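Local coordinates for probable transcriptional regulator (Pseudomonas aeruginosa, PDB 2ESN), which is a probable LysR-type transcriptional regulator, expected to bind DNA through a winged helix-turn-helix domain and to respond to an unidentified small-molecule effector, at residues R9-L21 with L34-L48. Sequence-based numbering, arbitrary orientation.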
loop_
_atom_site.group_PDB
_atom_site.type_symbol
_atom_site.label_atom_id
_atom_site.label_comp_id
_atom_site.label_asym_id
_atom_site.label_seq_id
_atom_site.Cartn_x
_atom_site.Cartn_y
_atom_site.Cartn_z
ATOM N N ARG C 9 34.459 -11.136 5.197
ATOM C CA ARG C 9 35.767 -11.754 4.999
ATOM C C ARG C 9 36.456 -11.394 3.659
ATOM O O ARG C 9 37.670 -11.418 3.548
ATOM C CB ARG C 9 35.610 -13.274 5.049
ATOM C CG ARG C 9 36.884 -13.966 5.461
ATOM C CD ARG C 9 36.940 -14.057 6.980
ATOM N NE ARG C 9 38.273 -13.815 7.559
ATOM C CZ ARG C 9 39.223 -14.738 7.741
ATOM N NH1 ARG C 9 40.374 -14.380 8.313
ATOM N NH2 ARG C 9 39.051 -16.010 7.352
ATOM N N LEU C 10 35.679 -11.064 2.651
ATOM C CA LEU C 10 36.214 -10.868 1.310
ATOM C C LEU C 10 36.544 -9.397 1.111
ATOM O O LEU C 10 35.744 -8.502 1.449
ATOM C CB LEU C 10 35.188 -11.349 0.296
ATOM C CG LEU C 10 35.525 -11.484 -1.200
ATOM C CD1 LEU C 10 36.643 -12.494 -1.497
ATOM C CD2 LEU C 10 34.268 -11.733 -2.007
ATOM N N ASP C 11 37.716 -9.133 0.542
ATOM C CA ASP C 11 37.944 -7.791 0.001
ATOM C C ASP C 11 37.063 -7.614 -1.237
ATOM O O ASP C 11 37.448 -7.967 -2.351
ATOM C CB ASP C 11 39.396 -7.584 -0.335
ATOM C CG ASP C 11 39.689 -6.162 -0.769
ATOM O OD1 ASP C 11 40.859 -5.810 -0.842
ATOM O OD2 ASP C 11 38.768 -5.398 -1.039
ATOM N N LEU C 12 35.872 -7.055 -1.011
ATOM C CA LEU C 12 34.919 -6.751 -2.063
ATOM C C LEU C 12 35.442 -5.976 -3.298
ATOM O O LEU C 12 34.838 -6.054 -4.391
ATOM C CB LEU C 12 33.695 -6.016 -1.442
ATOM C CG LEU C 12 32.958 -6.814 -0.329
ATOM C CD1 LEU C 12 31.746 -6.068 0.227
ATOM C CD2 LEU C 12 32.554 -8.221 -0.772
ATOM N N ASN C 13 36.500 -5.187 -3.135
ATOM C CA ASN C 13 37.048 -4.440 -4.261
ATOM C C ASN C 13 37.602 -5.384 -5.283
ATOM O O ASN C 13 37.610 -5.038 -6.471
ATOM C CB ASN C 13 38.178 -3.461 -3.876
ATOM C CG ASN C 13 37.726 -2.432 -2.939
ATOM O OD1 ASN C 13 38.225 -2.332 -1.793
ATOM N ND2 ASN C 13 36.765 -1.665 -3.359
ATOM N N LEU C 14 38.053 -6.558 -4.834
ATOM C CA LEU C 14 38.531 -7.603 -5.768
ATOM C C LEU C 14 37.450 -8.121 -6.665
ATOM O O LEU C 14 37.744 -8.794 -7.641
ATOM C CB LEU C 14 39.050 -8.798 -5.015
ATOM C CG LEU C 14 40.298 -8.605 -4.119
ATOM C CD1 LEU C 14 40.579 -9.911 -3.368
ATOM C CD2 LEU C 14 41.536 -8.120 -4.909
ATOM N N LEU C 15 36.188 -7.861 -6.323
ATOM C CA LEU C 15 35.067 -8.326 -7.179
ATOM C C LEU C 15 34.893 -7.486 -8.429
ATOM O O LEU C 15 34.269 -7.944 -9.390
ATOM C CB LEU C 15 33.741 -8.385 -6.429
ATOM C CG LEU C 15 33.678 -9.489 -5.389
ATOM C CD1 LEU C 15 32.411 -9.324 -4.614
ATOM C CD2 LEU C 15 33.779 -10.906 -5.983
ATOM N N LEU C 16 35.386 -6.257 -8.441
ATOM C CA LEU C 16 35.388 -5.511 -9.730
ATOM C C LEU C 16 36.376 -6.093 -10.699
ATOM O O LEU C 16 36.222 -5.852 -11.900
ATOM C CB LEU C 16 35.808 -4.044 -9.602
ATOM C CG LEU C 16 34.927 -3.300 -8.624
ATOM C CD1 LEU C 16 35.666 -2.056 -8.311
ATOM C CD2 LEU C 16 33.631 -3.046 -9.374
ATOM N N VAL C 17 37.446 -6.741 -10.175
ATOM C CA VAL C 17 38.492 -7.369 -11.023
ATOM C C VAL C 17 37.895 -8.645 -11.590
ATOM O O VAL C 17 37.942 -8.906 -12.802
ATOM C CB VAL C 17 39.820 -7.642 -10.184
ATOM C CG1 VAL C 17 40.778 -8.459 -10.950
ATOM C CG2 VAL C 17 40.493 -6.334 -9.793
ATOM N N PHE C 18 37.269 -9.433 -10.716
ATOM C CA PHE C 18 36.492 -10.575 -11.140
ATOM C C PHE C 18 35.507 -10.211 -12.272
ATOM O O PHE C 18 35.446 -10.900 -13.277
ATOM C CB PHE C 18 35.692 -11.211 -10.007
ATOM C CG PHE C 18 34.962 -12.469 -10.428
ATOM C CD1 PHE C 18 33.646 -12.436 -10.815
ATOM C CD2 PHE C 18 35.629 -13.703 -10.490
ATOM C CE1 PHE C 18 32.964 -13.637 -11.237
ATOM C CE2 PHE C 18 34.940 -14.904 -10.895
ATOM C CZ PHE C 18 33.610 -14.837 -11.257
ATOM N N ASP C 19 34.679 -9.199 -12.040
ATOM C CA ASP C 19 33.651 -8.832 -12.992
ATOM C C ASP C 19 34.244 -8.348 -14.377
ATOM O O ASP C 19 33.769 -8.766 -15.430
ATOM C CB ASP C 19 32.792 -7.738 -12.384
ATOM C CG ASP C 19 31.626 -7.309 -13.316
ATOM O OD1 ASP C 19 31.710 -6.228 -13.926
ATOM O OD2 ASP C 19 30.633 -8.046 -13.401
ATOM N N ALA C 20 35.243 -7.469 -14.333
ATOM C CA ALA C 20 35.946 -7.002 -15.523
ATOM C C ALA C 20 36.600 -8.157 -16.317
ATOM O O ALA C 20 36.512 -8.206 -17.568
ATOM C CB ALA C 20 36.943 -6.028 -15.129
ATOM N N LEU C 21 37.217 -9.109 -15.605
ATOM C CA LEU C 21 37.886 -10.219 -16.245
ATOM C C LEU C 21 36.829 -11.152 -16.836
ATOM O O LEU C 21 37.068 -11.760 -17.882
ATOM C CB LEU C 21 38.792 -11.034 -15.264
ATOM C CG LEU C 21 40.137 -11.655 -15.718
ATOM C CD1 LEU C 21 40.699 -12.891 -14.906
ATOM C CD2 LEU C 21 40.351 -11.770 -17.276
ATOM N N LEU C 34 39.906 -0.947 -15.734
ATOM C CA LEU C 34 39.983 -0.574 -14.330
ATOM C C LEU C 34 41.032 0.508 -14.048
ATOM O O LEU C 34 41.130 0.959 -12.913
ATOM C CB LEU C 34 40.271 -1.788 -13.473
ATOM C CG LEU C 34 39.281 -2.948 -13.571
ATOM C CD1 LEU C 34 39.813 -4.180 -12.870
ATOM C CD2 LEU C 34 37.973 -2.552 -12.984
ATOM N N ALA C 35 41.814 0.871 -15.076
ATOM C CA ALA C 35 42.874 1.915 -15.013
ATOM C C ALA C 35 43.888 1.495 -14.015
ATOM O O ALA C 35 44.264 2.282 -13.139
ATOM C CB ALA C 35 42.310 3.310 -14.675
ATOM N N ILE C 36 44.288 0.227 -14.089
ATOM C CA ILE C 36 45.383 -0.259 -13.239
ATOM C C ILE C 36 46.401 -0.972 -14.072
ATOM O O ILE C 36 46.064 -1.549 -15.103
ATOM C CB ILE C 36 44.897 -1.202 -12.065
ATOM C CG1 ILE C 36 44.341 -2.553 -12.597
ATOM C CG2 ILE C 36 43.904 -0.468 -11.192
ATOM C CD1 ILE C 36 43.726 -3.440 -11.517
ATOM N N SER C 37 47.650 -0.915 -13.625
ATOM C CA SER C 37 48.735 -1.577 -14.310
ATOM C C SER C 37 48.530 -3.089 -14.416
ATOM O O SER C 37 47.647 -3.695 -13.769
ATOM C CB SER C 37 50.062 -1.262 -13.626
ATOM O OG SER C 37 50.260 -2.060 -12.482
ATOM N N ALA C 38 49.358 -3.700 -15.246
ATOM C CA ALA C 38 49.224 -5.110 -15.557
ATOM C C ALA C 38 49.558 -5.921 -14.335
ATOM O O ALA C 38 48.874 -6.887 -14.053
ATOM C CB ALA C 38 50.152 -5.502 -16.699
ATOM N N SER C 39 50.596 -5.509 -13.615
ATOM C CA SER C 39 51.080 -6.251 -12.473
ATOM C C SER C 39 50.137 -6.064 -11.280
ATOM O O SER C 39 49.978 -6.992 -10.462
ATOM C CB SER C 39 52.543 -5.909 -12.169
ATOM O OG SER C 39 52.703 -4.861 -11.227
ATOM N N ALA C 40 49.469 -4.904 -11.236
ATOM C CA ALA C 40 48.489 -4.610 -10.203
ATOM C C ALA C 40 47.292 -5.525 -10.407
ATOM O O ALA C 40 46.789 -6.105 -9.425
ATOM C CB ALA C 40 48.049 -3.156 -10.238
ATOM N N PHE C 41 46.836 -5.618 -11.660
ATOM C CA PHE C 41 45.796 -6.538 -12.051
ATOM C C PHE C 41 46.131 -7.976 -11.684
ATOM O O PHE C 41 45.289 -8.745 -11.223
ATOM C CB PHE C 41 45.484 -6.484 -13.558
ATOM C CG PHE C 41 44.148 -7.140 -13.908
ATOM C CD1 PHE C 41 42.945 -6.417 -13.805
ATOM C CD2 PHE C 41 44.097 -8.465 -14.306
ATOM C CE1 PHE C 41 41.695 -7.005 -14.095
ATOM C CE2 PHE C 41 42.861 -9.083 -14.593
ATOM C CZ PHE C 41 41.657 -8.370 -14.487
ATOM N N SER C 42 47.358 -8.364 -11.962
ATOM C CA SER C 42 47.703 -9.766 -11.832
ATOM C C SER C 42 47.783 -10.112 -10.315
ATOM O O SER C 42 47.378 -11.197 -9.900
ATOM C CB SER C 42 49.045 -9.973 -12.509
ATOM O OG SER C 42 49.457 -11.315 -12.432
ATOM N N HIS C 43 48.282 -9.164 -9.511
ATOM C CA HIS C 43 48.327 -9.312 -8.052
ATOM C C HIS C 43 46.884 -9.462 -7.553
ATOM O O HIS C 43 46.587 -10.350 -6.746
ATOM C CB HIS C 43 49.060 -8.108 -7.382
ATOM C CG HIS C 43 48.994 -8.082 -5.869
ATOM N ND1 HIS C 43 49.174 -9.208 -5.074
ATOM C CD2 HIS C 43 48.863 -7.043 -5.001
ATOM C CE1 HIS C 43 49.077 -8.871 -3.796
ATOM N NE2 HIS C 43 48.889 -7.568 -3.723
ATOM N N ALA C 44 45.978 -8.619 -8.043
ATOM C CA ALA C 44 44.586 -8.607 -7.549
ATOM C C ALA C 44 43.935 -9.923 -7.868
ATOM O O ALA C 44 43.227 -10.497 -7.012
ATOM C CB ALA C 44 43.798 -7.454 -8.150
ATOM N N LEU C 45 44.181 -10.422 -9.097
ATOM C CA LEU C 45 43.615 -11.709 -9.495
ATOM C C LEU C 45 44.172 -12.824 -8.578
ATOM O O LEU C 45 43.443 -13.737 -8.239
ATOM C CB LEU C 45 43.929 -12.023 -10.972
ATOM C CG LEU C 45 43.643 -13.438 -11.504
ATOM C CD1 LEU C 45 42.164 -13.856 -11.349
ATOM C CD2 LEU C 45 44.136 -13.573 -13.027
ATOM N N GLY C 46 45.459 -12.712 -8.193
ATOM C CA GLY C 46 46.093 -13.650 -7.301
ATOM C C GLY C 46 45.433 -13.642 -5.929
ATOM O O GLY C 46 45.163 -14.691 -5.383
ATOM N N ARG C 47 45.189 -12.453 -5.374
ATOM C CA ARG C 47 44.465 -12.330 -4.129
ATOM C C ARG C 47 43.036 -12.926 -4.175
ATOM O O ARG C 47 42.595 -13.558 -3.213
ATOM C CB ARG C 47 44.427 -10.867 -3.701
ATOM C CG ARG C 47 45.802 -10.265 -3.412
ATOM C CD ARG C 47 45.595 -8.821 -3.084
ATOM N NE ARG C 47 44.520 -8.772 -2.091
ATOM C CZ ARG C 47 43.768 -7.703 -1.827
ATOM N NH1 ARG C 47 44.000 -6.564 -2.457
ATOM N NH2 ARG C 47 42.819 -7.775 -0.892
ATOM N N LEU C 48 42.312 -12.692 -5.277
ATOM C CA LEU C 48 40.976 -13.191 -5.413
ATOM C C LEU C 48 41.042 -14.711 -5.517
ATOM O O LEU C 48 40.176 -15.401 -4.943
ATOM C CB LEU C 48 40.248 -12.560 -6.640
ATOM C CG LEU C 48 38.700 -12.746 -6.623
ATOM C CD1 LEU C 48 38.065 -12.348 -5.254
ATOM C CD2 LEU C 48 38.013 -11.966 -7.649
HETATM O O HOH W 1 41.824 -4.724 -3.121
#
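Leu14 and Leu48 bring the backbones closest, 6.1 Å between their CA atoms, where helix 15-21 crosses helix 38-48, the two axes passing 9.5 Å apart with their N-to-C directions at 106°, while Leu34, closing the preceding helix, packs beside the crossing. Val17 is the knob, set in a hole formed by Leu34, Phe41, Ala44 and Leu45. With CG1 anti to the backbone N (chi1 171°), its two methyls part: CG1 lies over one face of the Phe41 ring, a CH-pi contact 4.0 Å from the centroid, and CG2 fits between Leu34 CD1 and Ala44 CB. The same ring meets Leu21 CG at its edge, 3.8 Å from CZ, and Leu21 CD1 reaches on to both methyls of Leu45. Beside Leu14 and Phe18, near the start of helix 15-21, Leu48 CD1 touches Leu14 CB, and its CD2 lies 3.2 Å from Leu14 O and 3.4 Å from Phe18 CB.

At the outer margin Arg47 closes over Leu14. Its chain bends at chi3 (49°), bringing the guanidinium over Leu14 CD2, which sits beneath the centre of one face, while the edge turns to Asp11. Arg47 NH2 donates, 2.8 Å away, to the anti lone pair of Asp11 OD1, which lies close to the guanidinium plane, in a salt bridge, and a water spans Arg47 NH1 and that same oxygen. Asp11 OD2 meanwhile takes the backbone N of Asn13 in an Asx turn, beside a neighbouring subunit whose Leu12 packs on Leu12. Ser37 OG caps helix 38-48 by accepting from Ala40 N. Helix 27-34, the turn and helix 38-48 form the helix-turn-helix, with 38-48 in the place of the recognition helix; the crossing with 15-21 forms part of the core of this LysR-family DNA-binding domain.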